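Local coordinates for protein Cel44C (Paenibacillus polymyxa, PDB 2YIH) that hydrolyses xyloglucan and related beta-1,4-glucans from within the chain, as an endo-acting glycoside hydrolase of family 44, at residues 308-313 against 454-459; 298-303 against 364-369; 359-364 against 370-375. The protein carries 8 engineered substitutions. All blocks are in the same frame, centred on the assembly; numbering follows the deposited sequence. Where two conformers were deposited one is given.

Followed from the N terminus, the chain first reaches the loop 298-303, then the end of helix 303-311. After strand 353-359 it runs through 359-364 and 364-369 into helix 367-382, which carries 370-375. Contact 2 closes a loop of 60 residues back onto 298-303. Contact 3 is local, joining the loop after strand 353-359 to the helix that follows. Contact 1 spans 140 residues, bringing the barrel domain against a turn of the beta domain. Contact 3 nests inside contact 1, whereas contact 2 crosses both others. All three lie on the same side of the chain's centre, and the guanidinium of R309, in contact 1, reaches into contacts 2 and 3.

Contact 1 of 3, residues 308-313 against 454-459; sequences ARMQAP and KSMDSA
M310 leans from the last turns of helix 303-311 onto K454, and its atoms can be followed outward. M310 CB lies 4.1 Å from K454 CG, aliphatic against aliphatic. With CG anti to the carbonyl carbon (chi1 -63°) and the next bond extended, M310 SD arrives 4.0 Å from K454 CA. The bend at chi3 then turns M310 CE to K454 O at 3.3 Å, with M456 CG 4.3 Å from the same CE. An unbranched, flexible methionine suits this uneven surface of methylenes and a carbonyl. The helix belongs to the TIM-barrel domain, while K454 and M456 sit in the turn joining strands 446-453 and 460-467 of the beta domain, so the contact is an interdomain one. S455 shapes that turn: its OG accepts from D457 N and S458 N, an ST turn and an ST motif together. K454 and M456 are each modelled in two conformers; in the one described here the K454 tail crosses Q311 at a slant. Its NZ bonds to I430 O and, through a water, to M310 O, the water lying 3.0 Å from K454 NZ. Q311 OE1 stays 3.6 Å from K454 NZ; the amide instead uses NE2 for V431 O and OE1 for R314.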
loop_
_atom_site.group_PDB
_atom_site.type_symbol
_atom_site.label_atom_id
_atom_site.label_comp_id
_atom_site.label_asym_id
_atom_site.label_seq_id
_atom_site.Cartn_x
_atom_site.Cartn_y
_atom_site.Cartn_z
ATOM N N ALA A 308 -12.199 -9.669 15.599
ATOM C CA ALA A 308 -12.556 -8.501 14.798
ATOM C C ALA A 308 -11.459 -8.239 13.774
ATOM O O ALA A 308 -11.754 -7.855 12.644
ATOM C CB ALA A 308 -12.795 -7.280 15.678
ATOM N N ARG A 309 -10.205 -8.523 14.140
ATOM C CA ARG A 309 -9.087 -8.307 13.203
ATOM C C ARG A 309 -9.268 -9.218 11.994
ATOM O O ARG A 309 -9.093 -8.788 10.849
ATOM C CB ARG A 309 -7.739 -8.608 13.893
ATOM C CG ARG A 309 -6.496 -8.520 12.976
ATOM C CD ARG A 309 -5.177 -8.568 13.791
ATOM N NE ARG A 309 -5.107 -7.467 14.760
ATOM C CZ ARG A 309 -5.236 -7.569 16.094
ATOM N NH1 ARG A 309 -5.354 -8.765 16.704
ATOM N NH2 ARG A 309 -5.244 -6.454 16.831
ATOM N N MET A 310 -9.677 -10.468 12.222
ATOM C CA MET A 310 -9.818 -11.386 11.078
ATOM C C MET A 310 -11.050 -11.134 10.199
ATOM O O MET A 310 -11.053 -11.544 9.026
ATOM C CB MET A 310 -9.815 -12.844 11.556
ATOM C CG MET A 310 -8.465 -13.204 12.226
ATOM S SD MET A 310 -8.355 -14.950 12.731
ATOM C CE MET A 310 -9.334 -14.836 14.217
ATOM N N GLN A 311 -12.093 -10.509 10.767
ATOM C CA GLN A 311 -13.293 -10.142 10.009
ATOM C C GLN A 311 -13.114 -8.814 9.289
ATOM O O GLN A 311 -13.709 -8.609 8.243
ATOM C CB GLN A 311 -14.524 -10.030 10.924
ATOM C CG GLN A 311 -14.932 -11.374 11.570
ATOM C CD GLN A 311 -15.129 -12.501 10.529
ATOM O OE1 GLN A 311 -15.693 -12.294 9.428
ATOM N NE2 GLN A 311 -14.662 -13.682 10.870
ATOM N N ALA A 312 -12.279 -7.935 9.836
ATOM C CA ALA A 312 -12.113 -6.579 9.274
ATOM C C ALA A 312 -11.827 -6.481 7.757
ATOM O O ALA A 312 -12.253 -5.505 7.110
ATOM C CB ALA A 312 -11.040 -5.800 10.077
ATOM N N PRO A 313 -11.090 -7.449 7.179
ATOM C CA PRO A 313 -10.910 -7.360 5.741
ATOM C C PRO A 313 -12.226 -7.321 4.955
ATOM O O PRO A 313 -12.220 -6.868 3.823
ATOM C CB PRO A 313 -10.115 -8.635 5.422
ATOM C CG PRO A 313 -9.258 -8.808 6.691
ATOM C CD PRO A 313 -10.275 -8.547 7.756
ATOM N N LYS A 454 -10.748 -18.876 10.141
ATOM C CA LYS A 454 -10.731 -17.745 11.076
ATOM C C LYS A 454 -11.331 -18.115 12.439
ATOM O O LYS A 454 -11.288 -17.316 13.389
ATOM C CB LYS A 454 -11.522 -16.567 10.490
ATOM C CG LYS A 454 -10.929 -15.992 9.192
ATOM C CD LYS A 454 -11.818 -14.916 8.586
ATOM C CE LYS A 454 -12.885 -15.520 7.692
ATOM N NZ LYS A 454 -13.832 -14.482 7.225
ATOM N N SER A 455 -11.930 -19.304 12.534
ATOM C CA SER A 455 -12.467 -19.743 13.836
ATOM C C SER A 455 -11.346 -19.905 14.847
ATOM O O SER A 455 -10.285 -20.463 14.541
ATOM C CB SER A 455 -13.212 -21.074 13.742
ATOM O OG SER A 455 -13.630 -21.474 15.066
ATOM N N MET A 456 -11.600 -19.447 16.071
ATOM C CA MET A 456 -10.606 -19.616 17.121
ATOM C C MET A 456 -10.684 -21.001 17.745
ATOM O O MET A 456 -9.731 -21.439 18.390
ATOM C CB MET A 456 -10.767 -18.550 18.203
ATOM C CG MET A 456 -10.450 -17.155 17.722
ATOM S SD MET A 456 -10.219 -16.044 19.107
ATOM C CE MET A 456 -8.608 -16.589 19.672
ATOM N N ASP A 457 -11.792 -21.714 17.518
ATOM C CA ASP A 457 -12.174 -22.915 18.293
ATOM C C ASP A 457 -12.388 -24.182 17.449
ATOM O O ASP A 457 -12.245 -25.313 17.939
ATOM C CB ASP A 457 -13.489 -22.660 19.031
ATOM C CG ASP A 457 -13.435 -21.449 19.927
ATOM O OD1 ASP A 457 -12.488 -21.351 20.723
ATOM O OD2 ASP A 457 -14.368 -20.615 19.865
ATOM N N SER A 458 -12.879 -23.995 16.227
ATOM C CA SER A 458 -13.435 -25.140 15.496
ATOM C C SER A 458 -12.791 -25.381 14.132
ATOM O O SER A 458 -12.846 -24.509 13.273
ATOM C CB SER A 458 -14.954 -24.979 15.339
ATOM O OG SER A 458 -15.574 -24.685 16.596
ATOM N N ALA A 459 -12.269 -26.592 13.916
ATOM C CA ALA A 459 -11.808 -27.013 12.590
ATOM C C ALA A 459 -13.016 -27.108 11.680
ATOM O O ALA A 459 -14.148 -27.228 12.157
ATOM C CB ALA A 459 -11.115 -28.366 12.663
HETATM O O HOH W 1 -12.266 -11.935 6.808
#

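Contact 2 of 3, residues 298-303 against 364-369; sequences NEVGND and ENDISG. With EDO (1,2-ethanediol), chain J.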
loop_
_atom_site.group_PDB
_atom_site.type_symbol
_atom_site.label_atom_id
_atom_site.label_comp_id
_atom_site.label_asym_id
_atom_site.label_seq_id
_atom_site.Cartn_x
_atom_site.Cartn_y
_atom_site.Cartn_z
ATOM N N ASN A 298 -4.119 -0.967 17.073
ATOM C CA ASN A 298 -3.438 -0.390 18.257
ATOM C C ASN A 298 -2.591 -1.423 19.026
ATOM O O ASN A 298 -1.452 -1.143 19.436
ATOM C CB ASN A 298 -4.444 0.292 19.202
ATOM C CG ASN A 298 -4.858 1.671 18.711
ATOM O OD1 ASN A 298 -5.881 2.222 19.139
ATOM N ND2 ASN A 298 -4.082 2.230 17.815
ATOM N N GLU A 299 -3.140 -2.621 19.204
ATOM C CA GLU A 299 -2.459 -3.683 19.927
ATOM C C GLU A 299 -3.173 -5.003 19.612
ATOM O O GLU A 299 -4.284 -4.997 19.078
ATOM C CB GLU A 299 -2.486 -3.404 21.442
ATOM C CG GLU A 299 -3.919 -3.156 21.983
ATOM C CD GLU A 299 -3.947 -2.834 23.489
ATOM O OE1 GLU A 299 -3.525 -3.702 24.275
ATOM O OE2 GLU A 299 -4.448 -1.749 23.878
ATOM N N VAL A 300 -2.516 -6.126 19.893
ATOM C CA VAL A 300 -3.083 -7.426 19.547
ATOM C C VAL A 300 -4.473 -7.603 20.169
ATOM O O VAL A 300 -5.418 -8.074 19.511
ATOM C CB VAL A 300 -2.115 -8.615 19.843
ATOM C CG1 VAL A 300 -1.766 -8.694 21.363
ATOM C CG2 VAL A 300 -2.743 -9.937 19.330
ATOM N N GLY A 301 -4.619 -7.182 21.426
ATOM C CA GLY A 301 -5.953 -7.192 22.044
ATOM C C GLY A 301 -6.337 -8.559 22.590
ATOM O O GLY A 301 -5.495 -9.450 22.727
ATOM N N ASN A 302 -7.612 -8.724 22.911
ATOM C CA ASN A 302 -8.108 -9.958 23.519
ATOM C C ASN A 302 -8.769 -10.813 22.437
ATOM O O ASN A 302 -8.583 -10.563 21.246
ATOM C CB ASN A 302 -9.107 -9.610 24.631
ATOM C CG ASN A 302 -10.170 -8.612 24.163
ATOM O OD1 ASN A 302 -10.872 -8.857 23.170
ATOM N ND2 ASN A 302 -10.229 -7.445 24.824
ATOM N N ASP A 303 -9.499 -11.859 22.833
ATOM C CA ASP A 303 -10.123 -12.739 21.848
ATOM C C ASP A 303 -11.063 -11.997 20.913
ATOM O O ASP A 303 -11.120 -12.287 19.730
ATOM C CB ASP A 303 -10.869 -13.896 22.523
ATOM C CG ASP A 303 -9.933 -14.984 23.029
ATOM O OD1 ASP A 303 -8.707 -14.914 22.811
ATOM O OD2 ASP A 303 -10.445 -15.924 23.667
ATOM N N GLU A 364 0.722 -8.032 14.529
ATOM C CA GLU A 364 1.873 -8.307 13.661
ATOM C C GLU A 364 2.540 -9.625 14.000
ATOM O O GLU A 364 3.133 -10.254 13.145
ATOM C CB GLU A 364 2.909 -7.172 13.785
ATOM C CG GLU A 364 2.372 -5.834 13.291
ATOM C CD GLU A 364 1.578 -5.032 14.336
ATOM O OE1 GLU A 364 1.319 -5.507 15.463
ATOM O OE2 GLU A 364 1.177 -3.912 13.995
ATOM N N ASN A 365 2.535 -9.970 15.292
ATOM C CA ASN A 365 3.163 -11.187 15.759
ATOM C C ASN A 365 2.110 -12.116 16.361
ATOM O O ASN A 365 2.397 -12.910 17.276
ATOM C CB ASN A 365 4.263 -10.836 16.762
ATOM C CG ASN A 365 5.430 -10.190 16.095
ATOM O OD1 ASN A 365 5.715 -8.998 16.313
ATOM N ND2 ASN A 365 6.069 -10.922 15.230
ATOM N N ASP A 366 0.900 -12.051 15.806
ATOM C CA ASP A 366 -0.191 -12.952 16.240
ATOM C C ASP A 366 -0.840 -13.626 15.041
ATOM O O ASP A 366 -0.927 -13.041 13.964
ATOM C CB ASP A 366 -1.277 -12.163 16.965
ATOM C CG ASP A 366 -2.298 -13.087 17.647
ATOM O OD1 ASP A 366 -1.911 -13.751 18.647
ATOM O OD2 ASP A 366 -3.458 -13.195 17.176
ATOM N N ILE A 367 -1.264 -14.875 15.213
ATOM C CA ILE A 367 -1.911 -15.574 14.115
ATOM C C ILE A 367 -3.083 -14.760 13.550
ATOM O O ILE A 367 -3.323 -14.811 12.342
ATOM C CB ILE A 367 -2.388 -17.000 14.567
ATOM C CG1 ILE A 367 -2.960 -17.841 13.404
ATOM C CG2 ILE A 367 -3.382 -16.894 15.720
ATOM C CD1 ILE A 367 -2.018 -18.018 12.214
ATOM N N SER A 368 -3.785 -13.984 14.380
ATOM C CA SER A 368 -4.905 -13.160 13.860
ATOM C C SER A 368 -4.419 -12.177 12.815
ATOM O O SER A 368 -5.137 -11.902 11.869
ATOM C CB SER A 368 -5.668 -12.377 14.953
ATOM O OG SER A 368 -4.826 -11.476 15.699
ATOM N N GLY A 369 -3.220 -11.621 13.008
ATOM C CA GLY A 369 -2.641 -10.679 12.023
ATOM C C GLY A 369 -2.258 -11.382 10.727
ATOM O O GLY A 369 -2.405 -10.823 9.615
HETATM C C1 EDO J . -5.007 -16.951 19.222
HETATM O O1 EDO J . -5.364 -17.241 20.572
HETATM C C2 EDO J . -3.548 -16.539 19.224
HETATM O O2 EDO J . -3.394 -15.385 20.054
#
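V300 sets one methyl, CG2, against the side chain of D366, the N-cap of helix 367-382. That helix is the one following the seventh strand of the TIM barrel, and V300 comes from the loop leading into helix 303-311, so the contact joins two neighbouring helix starts. The two side chains meet at about a right angle. V300 CG2, the branch that stands anti to its own backbone N, comes 3.6 Å from D366 CB and equally near D366 CG. Valine's short beta-branched chain brings a methyl to the aliphatic CB of D366.

D366 holds its carboxylate back over the helix start because CG is anti to the backbone N (chi1 -170°). An aspartate suits an N-cap since its short chain brings an oxygen to the exposed amides of the first turn. OD2 accepts twice: S368 N, at 2.9 Å from D366 OD2, approaches from above the carboxylate plane, 48° out of it, and S368 OG, 2.6 Å from D366 OD2, lies on its anti side. These two bonds should restrict rotation of the carboxylate. S368 OG in turn accepts from R309 NH1, which also bonds V300 O and so ties both segments to helix 303-311. Next in the loop, lacking a CB lets G301 take backbone angles at which one would collide with the preceding carbonyl O. K306 NZ makes a long, weak ion pair with D366 OD1 and also bonds a 1,2-ethanediol, probably a crystallisation additive. The diol donates to D366 OD1, and its C2 rests 3.5 Å from I367 CG2.

Contact 3 of 3, residues 359-364 against 370-375; sequences YSYGGE and GIAMTD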
loop_
_atom_site.group_PDB
_atom_site.type_symbol
_atom_site.label_atom_id
_atom_site.label_comp_id
_atom_site.label_asym_id
_atom_site.label_seq_id
_atom_site.Cartn_x
_atom_site.Cartn_y
_atom_site.Cartn_z
ATOM N N TYR A 359 -0.949 0.673 4.927
ATOM C CA TYR A 359 -2.050 0.022 5.654
ATOM C C TYR A 359 -1.492 -1.046 6.574
ATOM O O TYR A 359 -0.401 -1.568 6.345
ATOM C CB TYR A 359 -3.065 -0.595 4.665
ATOM C CG TYR A 359 -2.599 -1.881 3.963
ATOM C CD1 TYR A 359 -1.783 -1.831 2.823
ATOM C CD2 TYR A 359 -2.992 -3.128 4.450
ATOM C CE1 TYR A 359 -1.347 -3.009 2.204
ATOM C CE2 TYR A 359 -2.594 -4.294 3.830
ATOM C CZ TYR A 359 -1.784 -4.233 2.715
ATOM O OH TYR A 359 -1.434 -5.409 2.075
ATOM N N SER A 360 -2.300 -1.468 7.535
ATOM C CA SER A 360 -1.941 -2.584 8.420
ATOM C C SER A 360 -3.197 -2.982 9.162
ATOM O O SER A 360 -4.011 -2.114 9.501
ATOM C CB SER A 360 -0.899 -2.138 9.466
ATOM O OG SER A 360 -0.753 -3.164 10.446
ATOM N N TYR A 361 -3.306 -4.270 9.475
ATOM C CA TYR A 361 -4.402 -4.799 10.276
ATOM C C TYR A 361 -3.949 -5.123 11.709
ATOM O O TYR A 361 -4.701 -5.725 12.484
ATOM C CB TYR A 361 -5.032 -6.020 9.568
ATOM C CG TYR A 361 -5.933 -5.578 8.454
ATOM C CD1 TYR A 361 -5.400 -4.988 7.289
ATOM C CD2 TYR A 361 -7.315 -5.642 8.593
ATOM C CE1 TYR A 361 -6.220 -4.442 6.296
ATOM C CE2 TYR A 361 -8.169 -5.120 7.583
ATOM C CZ TYR A 361 -7.599 -4.520 6.446
ATOM O OH TYR A 361 -8.408 -3.988 5.474
ATOM N N GLY A 362 -2.725 -4.724 12.055
ATOM C CA GLY A 362 -2.213 -4.972 13.408
ATOM C C GLY A 362 -2.017 -6.476 13.686
ATOM O O GLY A 362 -2.002 -7.298 12.764
ATOM N N GLY A 363 -1.819 -6.831 14.949
ATOM C CA GLY A 363 -1.569 -8.246 15.291
ATOM C C GLY A 363 -0.359 -8.816 14.561
ATOM O O GLY A 363 -0.382 -9.970 14.095
ATOM N N GLU A 364 0.722 -8.032 14.529
ATOM C CA GLU A 364 1.873 -8.307 13.661
ATOM C C GLU A 364 2.540 -9.625 14.000
ATOM O O GLU A 364 3.133 -10.254 13.145
ATOM C CB GLU A 364 2.909 -7.172 13.785
ATOM C CG GLU A 364 2.372 -5.834 13.291
ATOM C CD GLU A 364 1.578 -5.032 14.336
ATOM O OE1 GLU A 364 1.319 -5.507 15.463
ATOM O OE2 GLU A 364 1.177 -3.912 13.995
ATOM N N GLY A 370 -1.755 -12.604 10.857
ATOM C CA GLY A 370 -1.374 -13.400 9.688
ATOM C C GLY A 370 -2.596 -13.758 8.846
ATOM O O GLY A 370 -2.594 -13.648 7.619
ATOM N N ILE A 371 -3.634 -14.230 9.518
ATOM C CA ILE A 371 -4.833 -14.604 8.786
ATOM C C ILE A 371 -5.531 -13.392 8.165
ATOM O O ILE A 371 -5.970 -13.445 6.996
ATOM C CB ILE A 371 -5.781 -15.441 9.650
ATOM C CG1 ILE A 371 -5.124 -16.779 9.960
ATOM C CG2 ILE A 371 -7.133 -15.663 8.928
ATOM C CD1 ILE A 371 -5.941 -17.635 10.870
ATOM N N ALA A 372 -5.597 -12.285 8.885
ATOM C CA ALA A 372 -6.158 -11.063 8.288
ATOM C C ALA A 372 -5.431 -10.715 6.986
ATOM O O ALA A 372 -6.077 -10.471 5.964
ATOM C CB ALA A 372 -6.106 -9.887 9.277
ATOM N N MET A 373 -4.096 -10.785 6.992
ATOM C CA MET A 373 -3.325 -10.403 5.827
ATOM C C MET A 373 -3.413 -11.416 4.718
ATOM O O MET A 373 -3.359 -11.054 3.545
ATOM C CB MET A 373 -1.856 -10.168 6.196
ATOM C CG MET A 373 -1.630 -8.831 6.844
ATOM S SD MET A 373 -1.961 -7.453 5.708
ATOM C CE MET A 373 -0.519 -7.401 4.633
ATOM N N THR A 374 -3.537 -12.694 5.048
ATOM C CA THR A 374 -3.719 -13.693 4.032
ATOM C C THR A 374 -5.045 -13.447 3.297
ATOM O O THR A 374 -5.160 -13.689 2.099
ATOM C CB THR A 374 -3.636 -15.075 4.670
ATOM O OG1 THR A 374 -2.397 -15.169 5.401
ATOM C CG2 THR A 374 -3.704 -16.137 3.621
ATOM N N ASP A 375 -6.031 -12.931 4.027
ATOM C CA ASP A 375 -7.311 -12.631 3.381
ATOM C C ASP A 375 -7.145 -11.328 2.536
ATOM O O ASP A 375 -7.526 -11.266 1.374
ATOM C CB ASP A 375 -8.440 -12.490 4.423
ATOM C CG ASP A 375 -9.836 -12.605 3.803
ATOM O OD1 ASP A 375 -9.935 -12.922 2.610
ATOM O OD2 ASP A 375 -10.827 -12.330 4.520
#
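Y359 and M373 approach from opposite directions and make the close-packed end of this contact. M373 is folded at both chi2 (-66°) and chi3 (-77°), which brings its tip back from the helix to the tyrosine: M373 SD lies 3.7 Å from Y359 CE2, and M373 CE lies 3.4 Å from Y359 OH. M373 SD, 5.0 Å from the Y359 ring centroid, approaches obliquely in a Met-aromatic contact. A polarisable, pliable thioether suits a place between an aromatic ring and the neighbouring A404 and Y405 of helix 399-409. With an alanine at Y359, the sulfur and methyl of M373 would probably lose their aromatic mate and face a gap, leaving the methionine tip freer to turn.

Beside this, Y361 CB meets A372 CB at 4.0 Å, where the small alanine lets the helix come near the backbone of the loop. The Y361 ring takes Y359 CD2 at its edge, so the two tyrosines also pack on each other.

Farther along, the fit slackens. G363 O is 4.4 Å from G370 N, and E364, partly exposed, points away from the helix. Between these regions the chain bends through an ST turn, S360 OG accepting from G362 N, and then through G362 and G363, whose positive phi residues with a CB rarely adopt. R309 NE bonds Y361 O from the adjacent helix. This is the strand-loop-helix step of a beta-alpha unit in the (beta/alpha)8 barrel: the loop after the seventh strand packs against the helix it leads into.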